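Local coordinates for protein D-alanyl transferase DltD (PDB 6PFX) that probably transfers D-alanine to lipoteichoic acid during cell wall biogenesis in a Gram-positive bacterium, at residues His55-Ala60 against Tyr67-Leu72; Ile293-Glu298 against Tyr341-Thr346. All blocks are in the same frame, centred on the assembly; numbering follows the deposited sequence.

Interaction 1. Residues His55-Ala60 against Tyr67-Leu72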
ATOM      1  N   HIS A  55       2.497  12.651 -10.261  1.00 13.24           N
ATOM      2  CA  HIS A  55       1.759  11.499  -9.772  1.00 12.24           C
ATOM      3  C   HIS A  55       1.547  10.474 -10.883  1.00 14.81           C
ATOM      4  O   HIS A  55       1.383  10.841 -12.051  1.00 12.68           O
ATOM      5  CB  HIS A  55       0.425  12.049  -9.267  1.00 13.87           C
ATOM      6  CG  HIS A  55      -0.478  11.026  -8.676  1.00 14.43           C
ATOM      7  ND1 HIS A  55      -1.237  10.172  -9.446  1.00 15.24           N
ATOM      8  CD2 HIS A  55      -0.767  10.733  -7.388  1.00 16.55           C
ATOM      9  CE1 HIS A  55      -1.947   9.387  -8.657  1.00 12.93           C
ATOM     10  NE2 HIS A  55      -1.674   9.702  -7.403  1.00 15.67           N
ATOM     11  N   PRO A  56       1.566   9.174 -10.549  1.00 13.44           N
ATOM     12  CA  PRO A  56       1.468   8.141 -11.595  1.00 13.16           C
ATOM     13  C   PRO A  56       0.262   8.272 -12.507  1.00 12.63           C
ATOM     14  O   PRO A  56       0.348   7.933 -13.694  1.00 12.74           O
ATOM     15  CB  PRO A  56       1.410   6.823 -10.799  1.00 14.03           C
ATOM     16  CG  PRO A  56       2.011   7.141  -9.467  1.00 16.58           C
ATOM     17  CD  PRO A  56       1.758   8.605  -9.203  1.00 13.35           C
ATOM     18  N   SER A  57      -0.880   8.712 -11.982  1.00 13.40           N
ATOM     19  CA  SER A  57      -2.057   8.819 -12.830  1.00 12.19           C
ATOM     20  C   SER A  57      -1.930   9.980 -13.809  1.00 14.32           C
ATOM     21  O   SER A  57      -2.435   9.894 -14.935  1.00 17.15           O
ATOM     22  CB  SER A  57      -3.304   9.006 -11.968  1.00 16.92           C
ATOM     23  OG  SER A  57      -3.493   7.918 -11.071  1.00 18.64           O
ATOM     24  N   VAL A  58      -1.262  11.066 -13.398  1.00 13.42           N
ATOM     25  CA  VAL A  58      -1.081  12.220 -14.276  1.00 13.21           C
ATOM     26  C   VAL A  58      -0.105  11.892 -15.401  1.00 13.78           C
ATOM     27  O   VAL A  58      -0.374  12.158 -16.576  1.00 15.48           O
ATOM     28  CB  VAL A  58      -0.633  13.462 -13.480  1.00 13.64           C
ATOM     29  CG1 VAL A  58      -0.490  14.652 -14.457  1.00 14.89           C
ATOM     30  CG2 VAL A  58      -1.591  13.774 -12.354  1.00 16.71           C
ATOM     31  N   LEU A  59       1.032  11.281 -15.070  1.00 14.27           N
ATOM     32  CA  LEU A  59       1.982  10.924 -16.118  1.00 13.70           C
ATOM     33  C   LEU A  59       1.375   9.936 -17.110  1.00 15.33           C
ATOM     34  O   LEU A  59       1.560  10.071 -18.325  1.00 16.16           O
ATOM     35  CB  LEU A  59       3.251  10.351 -15.496  1.00 14.37           C
ATOM     36  CG  LEU A  59       4.053  11.332 -14.645  1.00 13.71           C
ATOM     37  CD1 LEU A  59       5.183  10.593 -13.961  1.00 12.37           C
ATOM     38  CD2 LEU A  59       4.590  12.490 -15.481  1.00 16.26           C
ATOM     39  N   ALA A  60       0.658   8.927 -16.618  1.00 14.93           N
ATOM     40  CA  ALA A  60       0.088   7.939 -17.525  1.00 15.54           C
ATOM     41  C   ALA A  60      -0.888   8.585 -18.500  1.00 16.03           C
ATOM     42  O   ALA A  60      -0.916   8.238 -19.686  1.00 16.58           O
ATOM     43  CB  ALA A  60      -0.610   6.838 -16.728  1.00 16.26           C
ATOM     44  N   TYR A  67      -1.800   2.019 -19.754  1.00 16.64           N
ATOM     45  CA  TYR A  67      -2.403   1.619 -18.495  1.00 14.96           C
ATOM     46  C   TYR A  67      -2.949   2.856 -17.794  1.00 16.61           C
ATOM     47  O   TYR A  67      -2.551   3.992 -18.083  1.00 13.42           O
ATOM     48  CB  TYR A  67      -1.393   0.920 -17.554  1.00 15.17           C
ATOM     49  CG  TYR A  67      -0.286   1.841 -17.114  1.00 13.43           C
ATOM     50  CD1 TYR A  67       0.840   2.020 -17.896  1.00 12.71           C
ATOM     51  CD2 TYR A  67      -0.382   2.553 -15.925  1.00 14.73           C
ATOM     52  CE1 TYR A  67       1.845   2.876 -17.514  1.00 13.98           C
ATOM     53  CE2 TYR A  67       0.611   3.413 -15.543  1.00 11.37           C
ATOM     54  CZ  TYR A  67       1.722   3.578 -16.347  1.00 12.95           C
ATOM     55  OH  TYR A  67       2.747   4.429 -15.989  1.00 13.58           O
ATOM     56  N   ARG A  68      -3.845   2.605 -16.837  1.00 15.04           N
ATOM     57  CA  ARG A  68      -4.298   3.588 -15.860  1.00 16.04           C
ATOM     58  C   ARG A  68      -4.161   3.013 -14.464  1.00 12.71           C
ATOM     59  O   ARG A  68      -4.653   1.900 -14.189  1.00 12.79           O
ATOM     60  CB  ARG A  68      -5.761   3.936 -16.169  1.00 19.63           C
ATOM     61  CG  ARG A  68      -6.368   4.961 -15.244  1.00 24.36           C
ATOM     62  CD  ARG A  68      -7.769   5.415 -15.685  1.00 34.43           C
ATOM     63  NE  ARG A  68      -7.772   6.191 -16.926  1.00 40.60           N
ATOM     64  CZ  ARG A  68      -8.089   5.703 -18.124  1.00 38.98           C
ATOM     65  NH1 ARG A  68      -8.429   4.431 -18.269  1.00 44.91           N
ATOM     66  NH2 ARG A  68      -8.064   6.497 -19.185  1.00 48.48           N
ATOM     67  N   PRO A  69      -3.501   3.706 -13.539  1.00 12.03           N
ATOM     68  CA  PRO A  69      -3.465   3.203 -12.161  1.00 13.02           C
ATOM     69  C   PRO A  69      -4.873   3.117 -11.586  1.00 12.46           C
ATOM     70  O   PRO A  69      -5.726   3.966 -11.846  1.00 14.74           O
ATOM     71  CB  PRO A  69      -2.606   4.232 -11.413  1.00 12.76           C
ATOM     72  CG  PRO A  69      -1.853   4.961 -12.493  1.00 14.27           C
ATOM     73  CD  PRO A  69      -2.736   4.959 -13.701  1.00 13.72           C
ATOM     74  N   PHE A  70      -5.116   2.070 -10.808  1.00 12.46           N
ATOM     75  CA  PHE A  70      -6.309   1.973  -9.976  1.00 12.27           C
ATOM     76  C   PHE A  70      -5.801   2.079  -8.538  1.00 12.65           C
ATOM     77  O   PHE A  70      -5.078   1.198  -8.062  1.00 13.75           O
ATOM     78  CB  PHE A  70      -7.078   0.681 -10.223  1.00 14.28           C
ATOM     79  CG  PHE A  70      -8.482   0.746  -9.729  1.00 15.70           C
ATOM     80  CD1 PHE A  70      -8.739   0.754  -8.372  1.00 13.93           C
ATOM     81  CD2 PHE A  70      -9.544   0.837 -10.613  1.00 16.33           C
ATOM     82  CE1 PHE A  70     -10.045   0.832  -7.895  1.00 18.76           C
ATOM     83  CE2 PHE A  70     -10.844   0.938 -10.151  1.00 17.58           C
ATOM     84  CZ  PHE A  70     -11.097   0.922  -8.789  1.00 17.80           C
ATOM     85  N   LEU A  71      -6.111   3.185  -7.869  1.00 12.67           N
ATOM     86  CA  LEU A  71      -5.493   3.476  -6.581  1.00 13.20           C
ATOM     87  C   LEU A  71      -6.226   2.739  -5.469  1.00 12.47           C
ATOM     88  O   LEU A  71      -7.417   2.974  -5.232  1.00 17.96           O
ATOM     89  CB  LEU A  71      -5.508   4.979  -6.325  1.00 14.09           C
ATOM     90  CG  LEU A  71      -4.979   5.854  -7.459  1.00 12.62           C
ATOM     91  CD1 LEU A  71      -5.059   7.308  -7.064  1.00 15.65           C
ATOM     92  CD2 LEU A  71      -3.546   5.483  -7.819  1.00 15.16           C
ATOM     93  N   LEU A  72      -5.504   1.878  -4.760  1.00 14.84           N
ATOM     94  CA  LEU A  72      -6.106   1.038  -3.737  1.00 14.21           C
ATOM     95  C   LEU A  72      -5.558   1.293  -2.341  1.00 18.85           C
ATOM     96  O   LEU A  72      -5.984   0.629  -1.388  1.00 27.94           O
ATOM     97  CB  LEU A  72      -5.975  -0.442  -4.117  1.00 18.46           C
ATOM     98  CG  LEU A  72      -6.821  -0.883  -5.320  1.00 18.93           C
ATOM     99  CD1 LEU A  72      -6.460  -2.300  -5.726  1.00 20.44           C
ATOM    100  CD2 LEU A  72      -8.317  -0.770  -5.018  1.00 15.11           C
TER
HETATM  101  O   HOH W   1       2.267   5.835 -13.810  1.00 12.40           O
HETATM  102  O   HOH W   2      -5.699   6.624 -11.697  1.00 27.98           O

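Interaction 2. Residues Ile293-Glu298 against Tyr341-Thr346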
ATOM      1  N   ILE A 293      10.031   1.842  -1.761  1.00 10.84           N
ATOM      2  CA  ILE A 293      10.288   2.163  -0.361  1.00  8.32           C
ATOM      3  C   ILE A 293      10.713   3.622  -0.299  1.00  9.26           C
ATOM      4  O   ILE A 293      11.819   3.959  -0.751  1.00 13.87           O
ATOM      5  CB  ILE A 293      11.416   1.311   0.226  1.00  9.17           C
ATOM      6  CG1 ILE A 293      11.155  -0.173  -0.010  1.00 14.67           C
ATOM      7  CG2 ILE A 293      11.486   1.577   1.721  1.00 13.36           C
ATOM      8  CD1 ILE A 293      12.265  -1.109   0.460  1.00 14.75           C
ATOM      9  N   PRO A 294       9.869   4.513   0.205  1.00  7.93           N
ATOM     10  CA  PRO A 294      10.216   5.933   0.241  1.00 10.71           C
ATOM     11  C   PRO A 294      11.110   6.248   1.420  1.00 11.75           C
ATOM     12  O   PRO A 294      11.112   5.527   2.428  1.00 11.97           O
ATOM     13  CB  PRO A 294       8.856   6.619   0.437  1.00 12.11           C
ATOM     14  CG  PRO A 294       8.105   5.604   1.287  1.00 21.93           C
ATOM     15  CD  PRO A 294       8.483   4.275   0.645  1.00 14.49           C
ATOM     16  N   PRO A 295      11.833   7.350   1.347  1.00  9.10           N
ATOM     17  CA  PRO A 295      12.621   7.828   2.481  1.00 10.43           C
ATOM     18  C   PRO A 295      11.756   8.664   3.417  1.00 10.47           C
ATOM     19  O   PRO A 295      10.568   8.863   3.205  1.00 10.94           O
ATOM     20  CB  PRO A 295      13.633   8.744   1.802  1.00  9.85           C
ATOM     21  CG  PRO A 295      12.821   9.353   0.681  1.00  9.89           C
ATOM     22  CD  PRO A 295      11.952   8.228   0.169  1.00 10.07           C
ATOM     23  N   VAL A 296      12.394   9.166   4.470  1.00 10.31           N
ATOM     24  CA  VAL A 296      11.852  10.250   5.278  1.00 12.30           C
ATOM     25  C   VAL A 296      12.748  11.455   5.052  1.00 12.05           C
ATOM     26  O   VAL A 296      13.976  11.321   5.069  1.00 12.74           O
ATOM     27  CB  VAL A 296      11.794   9.891   6.771  1.00 12.72           C
ATOM     28  CG1 VAL A 296      11.369  11.118   7.562  1.00 14.82           C
ATOM     29  CG2 VAL A 296      10.845   8.746   6.982  1.00 12.82           C
ATOM     30  N   ASN A 297      12.129  12.599   4.752  1.00 14.20           N
ATOM     31  CA  ASN A 297      12.783  13.888   4.570  1.00 12.75           C
ATOM     32  C   ASN A 297      13.849  14.093   5.632  1.00 14.15           C
ATOM     33  O   ASN A 297      13.551  14.111   6.828  1.00 13.81           O
ATOM     34  CB  ASN A 297      11.673  14.948   4.692  1.00 13.91           C
ATOM     35  CG  ASN A 297      12.176  16.369   4.531  1.00 17.99           C
ATOM     36  OD1 ASN A 297      13.333  16.664   4.810  1.00 19.05           O
ATOM     37  ND2 ASN A 297      11.283  17.271   4.123  1.00 18.61           N
ATOM     38  N   GLU A 298      15.108  14.232   5.192  1.00 12.61           N
ATOM     39  CA  GLU A 298      16.214  14.316   6.140  1.00 12.42           C
ATOM     40  C   GLU A 298      16.194  15.618   6.938  1.00 12.80           C
ATOM     41  O   GLU A 298      16.611  15.633   8.099  1.00 13.57           O
ATOM     42  CB  GLU A 298      17.560  14.144   5.437  1.00 17.00           C
ATOM     43  CG  GLU A 298      18.689  13.802   6.406  1.00 21.44           C
ATOM     44  CD  GLU A 298      20.013  13.580   5.711  1.00 34.29           C
ATOM     45  OE1 GLU A 298      21.015  13.354   6.418  1.00 41.03           O
ATOM     46  OE2 GLU A 298      20.051  13.632   4.462  1.00 30.92           O
ATOM     47  N   TYR A 341      12.726  18.063  -2.135  1.00 13.16           N
ATOM     48  CA  TYR A 341      11.442  17.939  -2.811  1.00 14.20           C
ATOM     49  C   TYR A 341      11.122  16.508  -3.197  1.00 13.97           C
ATOM     50  O   TYR A 341      10.203  16.284  -3.992  1.00 13.20           O
ATOM     51  CB  TYR A 341      11.372  18.878  -4.020  1.00 13.39           C
ATOM     52  CG  TYR A 341      11.948  20.229  -3.712  1.00 15.43           C
ATOM     53  CD1 TYR A 341      11.524  20.956  -2.606  1.00 17.55           C
ATOM     54  CD2 TYR A 341      12.952  20.757  -4.498  1.00 13.16           C
ATOM     55  CE1 TYR A 341      12.074  22.192  -2.313  1.00 16.26           C
ATOM     56  CE2 TYR A 341      13.505  21.984  -4.219  1.00 16.98           C
ATOM     57  CZ  TYR A 341      13.063  22.703  -3.131  1.00 15.25           C
ATOM     58  OH  TYR A 341      13.632  23.933  -2.844  1.00 20.61           O
ATOM     59  N   PHE A 342      11.860  15.526  -2.661  1.00 11.78           N
ATOM     60  CA  PHE A 342      11.522  14.126  -2.906  1.00 11.74           C
ATOM     61  C   PHE A 342      10.185  13.785  -2.265  1.00 13.56           C
ATOM     62  O   PHE A 342       9.343  13.124  -2.885  1.00 13.00           O
ATOM     63  CB  PHE A 342      12.628  13.197  -2.368  1.00 12.99           C
ATOM     64  CG  PHE A 342      12.701  11.864  -3.063  1.00 10.00           C
ATOM     65  CD1 PHE A 342      13.452  11.715  -4.213  1.00  8.93           C
ATOM     66  CD2 PHE A 342      12.036  10.763  -2.570  1.00 11.65           C
ATOM     67  CE1 PHE A 342      13.523  10.509  -4.873  1.00 12.64           C
ATOM     68  CE2 PHE A 342      12.103   9.553  -3.229  1.00 14.00           C
ATOM     69  CZ  PHE A 342      12.853   9.427  -4.374  1.00 11.39           C
ATOM     70  N   MET A 343       9.974  14.241  -1.028  1.00 11.04           N
ATOM     71  CA  MET A 343       8.731  14.062  -0.298  1.00 10.25           C
ATOM     72  C   MET A 343       7.984  15.386  -0.254  1.00 12.93           C
ATOM     73  O   MET A 343       8.593  16.460  -0.240  1.00 16.58           O
ATOM     74  CB  MET A 343       9.002  13.589   1.127  1.00 14.06           C
ATOM     75  CG  MET A 343       9.970  12.448   1.178  1.00 11.95           C
ATOM     76  SD  MET A 343       9.326  11.001   0.365  1.00 15.24           S
ATOM     77  CE  MET A 343       8.166  10.451   1.598  1.00 15.95           C
ATOM     78  N   GLU A 344       6.652  15.293  -0.272  1.00 11.91           N
ATOM     79  CA  GLU A 344       5.792  16.461  -0.141  1.00 13.82           C
ATOM     80  C   GLU A 344       5.753  16.947   1.300  1.00 13.94           C
ATOM     81  O   GLU A 344       5.618  18.149   1.543  1.00 15.39           O
ATOM     82  CB  GLU A 344       4.375  16.110  -0.627  1.00 15.02           C
ATOM     83  CG  GLU A 344       3.435  17.302  -0.655  1.00 20.54           C
ATOM     84  CD  GLU A 344       2.048  16.972  -1.164  1.00 21.49           C
ATOM     85  OE1 GLU A 344       1.080  17.006  -0.366  1.00 20.71           O
ATOM     86  OE2 GLU A 344       1.937  16.715  -2.376  1.00 21.96           O
ATOM     87  N   ASP A 345       5.893  16.040   2.257  1.00 14.63           N
ATOM     88  CA  ASP A 345       5.785  16.380   3.671  1.00 15.25           C
ATOM     89  C   ASP A 345       6.618  15.380   4.461  1.00 17.45           C
ATOM     90  O   ASP A 345       7.690  14.967   4.009  1.00 22.48           O
ATOM     91  CB  ASP A 345       4.315  16.408   4.086  1.00 17.85           C
ATOM     92  CG  ASP A 345       3.578  15.140   3.717  1.00 20.61           C
ATOM     93  OD1 ASP A 345       4.190  14.060   3.817  1.00 19.62           O
ATOM     94  OD2 ASP A 345       2.394  15.221   3.306  1.00 24.22           O
ATOM     95  N   THR A 346       6.155  14.992   5.639  1.00 18.76           N
ATOM     96  CA  THR A 346       6.959  14.139   6.501  1.00 21.93           C
ATOM     97  C   THR A 346       6.883  12.660   6.155  1.00 21.63           C
ATOM     98  O   THR A 346       7.674  11.871   6.682  1.00 25.94           O
ATOM     99  CB  THR A 346       6.464  14.261   7.934  1.00 22.67           C
ATOM    100  OG1 THR A 346       5.069  13.936   7.963  1.00 20.40           O
ATOM    101  CG2 THR A 346       6.650  15.660   8.443  1.00 15.35           C
TER
HETATM  102  O   HOH W   3       8.915  16.767   2.856  1.00 21.89           O

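Interaction 1. Residues His55-Ala60 against Tyr67-Leu72
Ser-57 OG lies 3.7 Å from Pro-69 CG and is tied to the same residue by water 2, which sits 2.6 Å from that hydroxyl and donates to Pro-69 O at 2.7 Å. Water 1 makes a similar link, donating to Pro-56 O and lying 2.6 Å from Tyr-67 OH, at the edge of the tyrosine ring and in its plane; Arg-65 NH1 also bonds to that hydroxyl. No direct hydrogen bond crosses between the segments; the two waters carry the polar link, and the remainder is van der Waals packing, mostly of apolar groups. Pro-69 is its centre: CD faces Ala-60 CB, and CG also meets Pro-56 CB. Ala-60 CB in turn rests 3.8 Å from Tyr-67 CE2, approaching the ring obliquely. The tyrosine reaches this place because CG sits between backbone N and carbonyl carbon (chi1 65°), which brings the ring back beside the helix. At the other end Leu-71 CD1 touches the edge of the His-55 imidazole, 4.1 Å from CE1. Both ring nitrogens of His-55 are engaged: ND1 accepts from Ser-57 N at 2.9 Å, an N-cap bond tilted from the ring plane, and NE2 is bonded to Leu-48 O, which together fix the ring's rotation. Helix 56-60 runs nearly antiparallel to strand 68-71, at 161°, with Phe-42 of strand 39-43 touching both Pro-56 and Pro-69. This is the helix-on-strand packing of a right-handed beta-alpha-beta crossover, here 39-43, 56-62 and 68-71, in the parallel sheet of an SGNH-hydrolase-like alpha/beta fold.

Interaction 2. Residues Ile293-Glu298 against Tyr341-Thr346
Pro-294 opens the contact by setting CB 4.1 Å from Met-343 CE. Pro-295 follows as the most heavily covered residue of 293-298: its CG and CD meet the CD2-CE2 side of the Phe-342 ring obliquely, CG being 3.6 Å from CD2, and the two side chains cross at about a right angle. The same proline packs its CD against Met-343 SD at 3.8 Å, while Pro-295 O faces the methyl CE at 3.3 Å. Met-343 can fold around the proline because its chain is bent at both chi2 (-64°) and chi3 (-76°), curling the thioether back toward the 294-295 backbone. Val-296 adds CG1 against Thr-346 O. Asn-297 ends the contact: its CB approaches Asp-345 O, and its ND2 donates to water 3 at 2.7 Å and also to Phe-239 O. Water 3 has Asp-345 O at a short 2.5 Å and Met-343 O as a weak second acceptor, more acceptors than it has protons to give. Asn-297 OD1 N-caps helix 298-304 through weak bonds to Lys-299 N and Trp-300 N. Asp-345 OD2 bonds His-348 ND1, consistent with a Ser-His-Asp triad with Ser-46. The first loop leads from strand 288-293 into helix 298-304; the second precedes helix 351-365, whose Ala-356 touches Phe-342.

Overall arrangement
From the N terminus, strand 39-43 leads through a loop to helix 56-62, and interaction 1 closes the short connection that returns to strand 68-71 at one edge of the parallel sheet. The chain then passes through strand 97-101 and a long helical region before strand 288-293. Interaction 2 closes a wider loop, bringing the exit of that strand against the segment before helix 351-365, with strand 330-332 between. The two contacts follow in series, neither nested nor crossed; the centres of interaction 1 and interaction 2 are about 20 Å apart, and the nearest atoms of interaction 1 and interaction 2 about 8 Å. Helix 351-365 touches both, through Trp-354 and Ile-361 at interaction 1 and Ala-356 at interaction 2.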